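Putative secreted protein (Pseudomonas aeruginosa, PDB 3NPD) is of unknown function but is probably a secreted, quorum-sensing-regulated protein that may act as a virulence factor. Local coordinates at residues 41-46 with 86-91; 33-38 with 47-52. All coordinates share one frame; numbering follows the deposited sequence.

Contact 1: 41-46 with 86-91; sequences GNQLIN and GAILTY
Gln43 and Thr90 meet on neighbouring parallel strands, 43-50 and 88-95, which are joined through helices in a beta-alpha-beta crossover. Along Gln43, CB lies near Thr90 OG1, and CG rests against Ile88 CB at 3.8 Å, the two side chains running alongside each other. CG is anti to the carbonyl carbon (chi1 -67°) and the chain stays extended, which brings CD up to the threonine hydroxyl. At the tip, OE1 accepts from Thr90 OG1 at 2.7 Å, with the donor tilted 34° from the amide plane. Arg106 NE of the edge strand donates to the same OE1, so two bonds fix the amide oxygen.

On the other face, Leu44 and Leu89 lie side by side, with Leu44 CD2 4.0 Å from Leu89 CD1, beneath helices 4-21 and 77-83. Main-chain bonds zip the strands together, from Ile88 N to Asn42 O (2.8 Å) through to Asn46 N to Thr90 O (2.9 Å). Asn46 sends its ND2 to Asp34 and Gly36 of strand 32-40. Its OD1 approaches Tyr91 CE1 obliquely at 3.4 Å, and a water bridges that OD1 to Tyr91 OH, 2.6 Å from the hydroxyl.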
loop_
_atom_site.group_PDB
_atom_site.type_symbol
_atom_site.label_atom_id
_atom_site.label_comp_id
_atom_site.label_asym_id
_atom_site.label_seq_id
_atom_site.Cartn_x
_atom_site.Cartn_y
_atom_site.Cartn_z
ATOM N N GLY A 41 -11.674 1.790 -5.416
ATOM C CA GLY A 41 -12.254 3.072 -5.040
ATOM C C GLY A 41 -11.193 4.162 -4.951
ATOM O O GLY A 41 -10.431 4.378 -5.910
ATOM N N ASN A 42 -11.095 4.767 -3.765
ATOM C CA ASN A 42 -10.111 5.812 -3.492
ATOM C C ASN A 42 -8.781 5.272 -2.904
ATOM O O ASN A 42 -7.934 6.067 -2.526
ATOM C CB ASN A 42 -10.681 6.938 -2.603
ATOM C CG ASN A 42 -11.024 6.470 -1.204
ATOM O OD1 ASN A 42 -11.067 5.262 -0.932
ATOM N ND2 ASN A 42 -11.290 7.405 -0.324
ATOM N N GLN A 43 -8.605 3.951 -2.847
ATOM C CA GLN A 43 -7.426 3.327 -2.303
ATOM C C GLN A 43 -6.490 2.863 -3.403
ATOM O O GLN A 43 -6.882 2.096 -4.286
ATOM C CB GLN A 43 -7.769 2.091 -1.459
ATOM C CG GLN A 43 -8.506 2.435 -0.215
ATOM C CD GLN A 43 -8.820 1.251 0.660
ATOM O OE1 GLN A 43 -7.979 0.395 0.934
ATOM N NE2 GLN A 43 -10.043 1.227 1.144
ATOM N N LEU A 44 -5.255 3.336 -3.338
ATOM C CA LEU A 44 -4.127 2.786 -4.103
ATOM C C LEU A 44 -3.477 1.743 -3.193
ATOM O O LEU A 44 -2.955 2.091 -2.132
ATOM C CB LEU A 44 -3.117 3.896 -4.448
ATOM C CG LEU A 44 -1.846 3.462 -5.180
ATOM C CD1 LEU A 44 -2.193 2.789 -6.534
ATOM C CD2 LEU A 44 -0.862 4.654 -5.363
ATOM N N ILE A 45 -3.489 0.504 -3.612
ATOM C CA ILE A 45 -3.095 -0.616 -2.763
ATOM C C ILE A 45 -1.802 -1.191 -3.300
ATOM O O ILE A 45 -1.757 -1.602 -4.462
ATOM C CB ILE A 45 -4.160 -1.731 -2.756
ATOM C CG1 ILE A 45 -5.522 -1.248 -2.317
ATOM C CG2 ILE A 45 -3.681 -2.961 -1.868
ATOM C CD1 ILE A 45 -6.682 -2.128 -2.737
ATOM N N ASN A 46 -0.767 -1.262 -2.464
ATOM C CA ASN A 46 0.474 -1.924 -2.778
ATOM C C ASN A 46 0.332 -3.271 -2.097
ATOM O O ASN A 46 0.145 -3.354 -0.861
ATOM C CB ASN A 46 1.655 -1.100 -2.201
ATOM C CG ASN A 46 3.041 -1.559 -2.642
ATOM O OD1 ASN A 46 4.031 -1.055 -2.103
ATOM N ND2 ASN A 46 3.138 -2.520 -3.572
ATOM N N GLY A 86 -7.569 13.271 -1.908
ATOM C CA GLY A 86 -8.595 12.457 -1.274
ATOM C C GLY A 86 -8.308 10.982 -1.348
ATOM O O GLY A 86 -9.171 10.198 -0.964
ATOM N N ALA A 87 -7.107 10.599 -1.797
ATOM C CA ALA A 87 -6.771 9.147 -1.908
ATOM C C ALA A 87 -6.353 8.565 -0.543
ATOM O O ALA A 87 -6.048 9.295 0.401
ATOM C CB ALA A 87 -5.669 8.851 -2.954
ATOM N N ILE A 88 -6.400 7.236 -0.487
ATOM C CA ILE A 88 -5.883 6.466 0.631
ATOM C C ILE A 88 -4.792 5.582 0.053
ATOM O O ILE A 88 -4.975 4.990 -1.040
ATOM C CB ILE A 88 -6.992 5.600 1.255
ATOM C CG1 ILE A 88 -7.986 6.487 1.979
ATOM C CG2 ILE A 88 -6.399 4.538 2.237
ATOM C CD1 ILE A 88 -9.325 5.742 2.310
ATOM N N LEU A 89 -3.642 5.562 0.724
ATOM C CA LEU A 89 -2.555 4.624 0.433
ATOM C C LEU A 89 -2.766 3.422 1.351
ATOM O O LEU A 89 -2.793 3.557 2.558
ATOM C CB LEU A 89 -1.157 5.265 0.602
ATOM C CG LEU A 89 -0.395 5.525 -0.690
ATOM C CD1 LEU A 89 -0.098 4.216 -1.507
ATOM C CD2 LEU A 89 -1.200 6.604 -1.467
ATOM N N THR A 90 -2.850 2.237 0.763
ATOM C CA THR A 90 -3.068 1.003 1.503
ATOM C C THR A 90 -1.925 0.033 1.243
ATOM O O THR A 90 -1.601 -0.218 0.082
ATOM C CB THR A 90 -4.378 0.339 1.079
ATOM O OG1 THR A 90 -5.432 1.246 1.397
ATOM C CG2 THR A 90 -4.596 -1.040 1.809
ATOM N N TYR A 91 -1.359 -0.528 2.305
ATOM C CA TYR A 91 -0.368 -1.604 2.216
ATOM C C TYR A 91 -1.051 -2.865 2.650
ATOM O O TYR A 91 -1.525 -2.959 3.785
ATOM C CB TYR A 91 0.848 -1.359 3.110
ATOM C CG TYR A 91 1.653 -0.299 2.517
ATOM C CD1 TYR A 91 2.608 -0.616 1.538
ATOM C CD2 TYR A 91 1.397 1.029 2.793
ATOM C CE1 TYR A 91 3.308 0.354 0.875
ATOM C CE2 TYR A 91 2.113 2.029 2.147
ATOM C CZ TYR A 91 3.084 1.681 1.194
ATOM O OH TYR A 91 3.821 2.641 0.541
HETATM O O HOH W 1 -11.947 10.122 -1.438
HETATM O O HOH W 2 4.634 1.862 -1.852
#

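Contact 2: 33-38 with 47-52. With SO4 (sulfate ion), chain B.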
loop_
_atom_site.group_PDB
_atom_site.type_symbol
_atom_site.label_atom_id
_atom_site.label_comp_id
_atom_site.label_asym_id
_atom_site.label_seq_id
_atom_site.Cartn_x
_atom_site.Cartn_y
_atom_site.Cartn_z
ATOM N N LEU A 33 8.347 -9.539 -1.082
ATOM C CA LEU A 33 8.146 -9.282 -2.516
ATOM C C LEU A 33 7.158 -8.141 -2.681
ATOM O O LEU A 33 6.054 -8.170 -2.123
ATOM C CB LEU A 33 7.602 -10.487 -3.312
ATOM C CG LEU A 33 8.402 -11.693 -3.705
ATOM C CD1 LEU A 33 7.485 -12.617 -4.490
ATOM C CD2 LEU A 33 9.621 -11.266 -4.546
ATOM N N ASP A 34 7.575 -7.142 -3.433
ATOM C CA ASP A 34 6.668 -6.101 -3.898
ATOM C C ASP A 34 5.879 -6.696 -5.095
ATOM O O ASP A 34 6.437 -6.933 -6.181
ATOM C CB ASP A 34 7.468 -4.862 -4.293
ATOM C CG ASP A 34 6.592 -3.690 -4.735
ATOM O OD1 ASP A 34 5.349 -3.813 -4.904
ATOM O OD2 ASP A 34 7.199 -2.623 -4.952
ATOM N N GLN A 35 4.583 -6.878 -4.924
ATOM C CA GLN A 35 3.716 -7.500 -5.952
ATOM C C GLN A 35 2.972 -6.487 -6.792
ATOM O O GLN A 35 2.148 -6.874 -7.611
ATOM C CB GLN A 35 2.733 -8.479 -5.320
ATOM C CG GLN A 35 3.397 -9.516 -4.462
ATOM C CD GLN A 35 2.386 -10.356 -3.741
ATOM O OE1 GLN A 35 1.502 -9.832 -3.081
ATOM N NE2 GLN A 35 2.530 -11.635 -3.822
ATOM N N GLY A 36 3.285 -5.199 -6.615
ATOM C CA GLY A 36 2.695 -4.139 -7.434
ATOM C C GLY A 36 1.447 -3.580 -6.797
ATOM O O GLY A 36 1.230 -3.719 -5.589
ATOM N N TYR A 37 0.645 -2.919 -7.628
ATOM C CA TYR A 37 -0.447 -2.082 -7.183
ATOM C C TYR A 37 -1.742 -2.324 -7.903
ATOM O O TYR A 37 -1.744 -2.671 -9.089
ATOM C CB TYR A 37 -0.077 -0.616 -7.435
ATOM C CG TYR A 37 1.155 -0.191 -6.693
ATOM C CD1 TYR A 37 2.417 -0.519 -7.166
ATOM C CD2 TYR A 37 1.066 0.623 -5.533
ATOM C CE1 TYR A 37 3.587 -0.137 -6.449
ATOM C CE2 TYR A 37 2.212 1.065 -4.863
ATOM C CZ TYR A 37 3.466 0.674 -5.306
ATOM O OH TYR A 37 4.619 1.092 -4.650
ATOM N N THR A 38 -2.839 -2.178 -7.170
ATOM C CA THR A 38 -4.203 -2.167 -7.703
ATOM C C THR A 38 -4.951 -0.989 -7.071
ATOM O O THR A 38 -4.433 -0.330 -6.155
ATOM C CB THR A 38 -4.981 -3.479 -7.473
ATOM O OG1 THR A 38 -5.222 -3.649 -6.071
ATOM C CG2 THR A 38 -4.267 -4.723 -8.066
ATOM N N HIS A 47 0.406 -4.334 -2.880
ATOM C CA HIS A 47 0.344 -5.679 -2.371
ATOM C C HIS A 47 1.771 -6.171 -2.205
ATOM O O HIS A 47 2.565 -6.059 -3.134
ATOM C CB HIS A 47 -0.351 -6.575 -3.395
ATOM C CG HIS A 47 -1.749 -6.122 -3.755
ATOM N ND1 HIS A 47 -2.890 -6.585 -3.130
ATOM C CD2 HIS A 47 -2.171 -5.257 -4.700
ATOM C CE1 HIS A 47 -3.951 -6.007 -3.665
ATOM N NE2 HIS A 47 -3.545 -5.195 -4.620
ATOM N N LEU A 48 2.075 -6.759 -1.040
ATOM C CA LEU A 48 3.371 -7.335 -0.771
ATOM C C LEU A 48 3.185 -8.711 -0.109
ATOM O O LEU A 48 2.209 -8.904 0.660
ATOM C CB LEU A 48 4.209 -6.426 0.096
ATOM C CG LEU A 48 4.519 -5.020 -0.478
ATOM C CD1 LEU A 48 3.574 -3.981 0.174
ATOM C CD2 LEU A 48 6.011 -4.672 -0.323
ATOM N N SER A 49 4.069 -9.662 -0.437
ATOM C CA SER A 49 4.085 -10.971 0.248
ATOM C C SER A 49 5.271 -10.955 1.202
ATOM O O SER A 49 6.300 -10.317 0.920
ATOM C CB SER A 49 4.181 -12.176 -0.691
ATOM O OG SER A 49 5.358 -12.192 -1.428
ATOM N N VAL A 50 5.127 -11.688 2.293
ATOM C CA VAL A 50 6.107 -11.718 3.392
ATOM C C VAL A 50 6.314 -13.162 3.765
ATOM O O VAL A 50 5.346 -13.877 4.014
ATOM C CB VAL A 50 5.618 -10.980 4.658
ATOM C CG1 VAL A 50 6.774 -10.854 5.675
ATOM C CG2 VAL A 50 5.126 -9.653 4.314
ATOM N N ARG A 51 7.572 -13.574 3.878
ATOM C CA ARG A 51 7.881 -14.908 4.386
ATOM C C ARG A 51 7.507 -15.048 5.860
ATOM O O ARG A 51 7.391 -14.064 6.589
ATOM C CB ARG A 51 9.315 -15.289 4.085
ATOM C CG ARG A 51 9.467 -15.458 2.550
ATOM C CD ARG A 51 10.855 -15.776 2.095
ATOM N NE ARG A 51 10.891 -15.926 0.618
ATOM C CZ ARG A 51 10.739 -17.072 -0.068
ATOM N NH1 ARG A 51 10.532 -18.228 0.568
ATOM N NH2 ARG A 51 10.812 -17.060 -1.415
ATOM N N ALA A 52 7.284 -16.295 6.240
ATOM C CA ALA A 52 6.677 -16.686 7.512
ATOM C C ALA A 52 7.345 -16.081 8.725
ATOM O O ALA A 52 6.658 -15.569 9.613
ATOM C CB ALA A 52 6.660 -18.239 7.618
HETATM S S SO4 B . 8.441 -19.096 4.096
HETATM O O1 SO4 B . 7.241 -18.242 3.993
HETATM O O2 SO4 B . 9.427 -18.705 5.115
HETATM O O3 SO4 B . 8.013 -20.455 4.412
HETATM O O4 SO4 B . 9.163 -19.059 2.809
HETATM O O HOH W 3 -0.248 -9.452 -0.854
#
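His47 and Thr38 cross at about a right angle: the imidazole presents its edge, and Thr38 OG1 lies in the ring plane, 2.7 Å from His47 NE2. Either group could supply the proton. The threonine hydroxyl sits between its backbone N and carbonyl carbon (chi1 67°), while Thr38 CG2 packs 3.6 Å from His47 NE2.

Farther back along the strand, Gln35 stretches out over the neighbouring strand. Its CB lies 3.3 Å from His47 O, and the extended chain carries the amide to Ser49, where Gln35 NE2 comes within 3.6 Å of Ser49 CB. Ser49 OG turns to Leu33, touching its CB at 3.4 Å.

These strands, 32-40 and 43-50, form an antiparallel beta hairpin, broken by a beta bulge where Gln35 and Gly36 both lie opposite His47: Gln35 N donates to His47 O, and His47 N donates to Gly36 O. An Asx turn braces the bulge from the other face, with Gly36 N reaching Asp34 OD1 at 3.0 Å, 34° out of the carboxylate plane; that oxygen has a second donor in the next strand. Beside it, Leu48 lays CD2 against Asp34 CA at 3.9 Å.

Past the end of the strand, Arg51 is the N-cap of helix 52-60. A sulfate, probably from the crystallisation liquor, sits at this helix start, held by Ala52 N and Lys97 NZ and, at the guanidinium edge, by Arg51 NH1, 2.8 Å from sulfate O4.

Contacts 1 and 2 lie about 15 Å apart, centre to centre, in one mixed sheet, and strand 43-50 serves both. Its first half pairs with 88-95 on one side in contact 1, and its second half with 32-40 on the other in contact 2. Along the chain the order is 33-38, 41-46, 47-52, then 86-91 after three helices, so the local hairpin is made by close neighbours and the parallel pairing by a long helical crossover. A probable hydrogen bond from Ile45 N to Thr38 O, 2.8 Å, joins the two directly. Tyr37 and Tyr91 each lie near bound cyclohexyl-propylsulfonic acid, probably from the crystallisation liquor, which may mark a pocket.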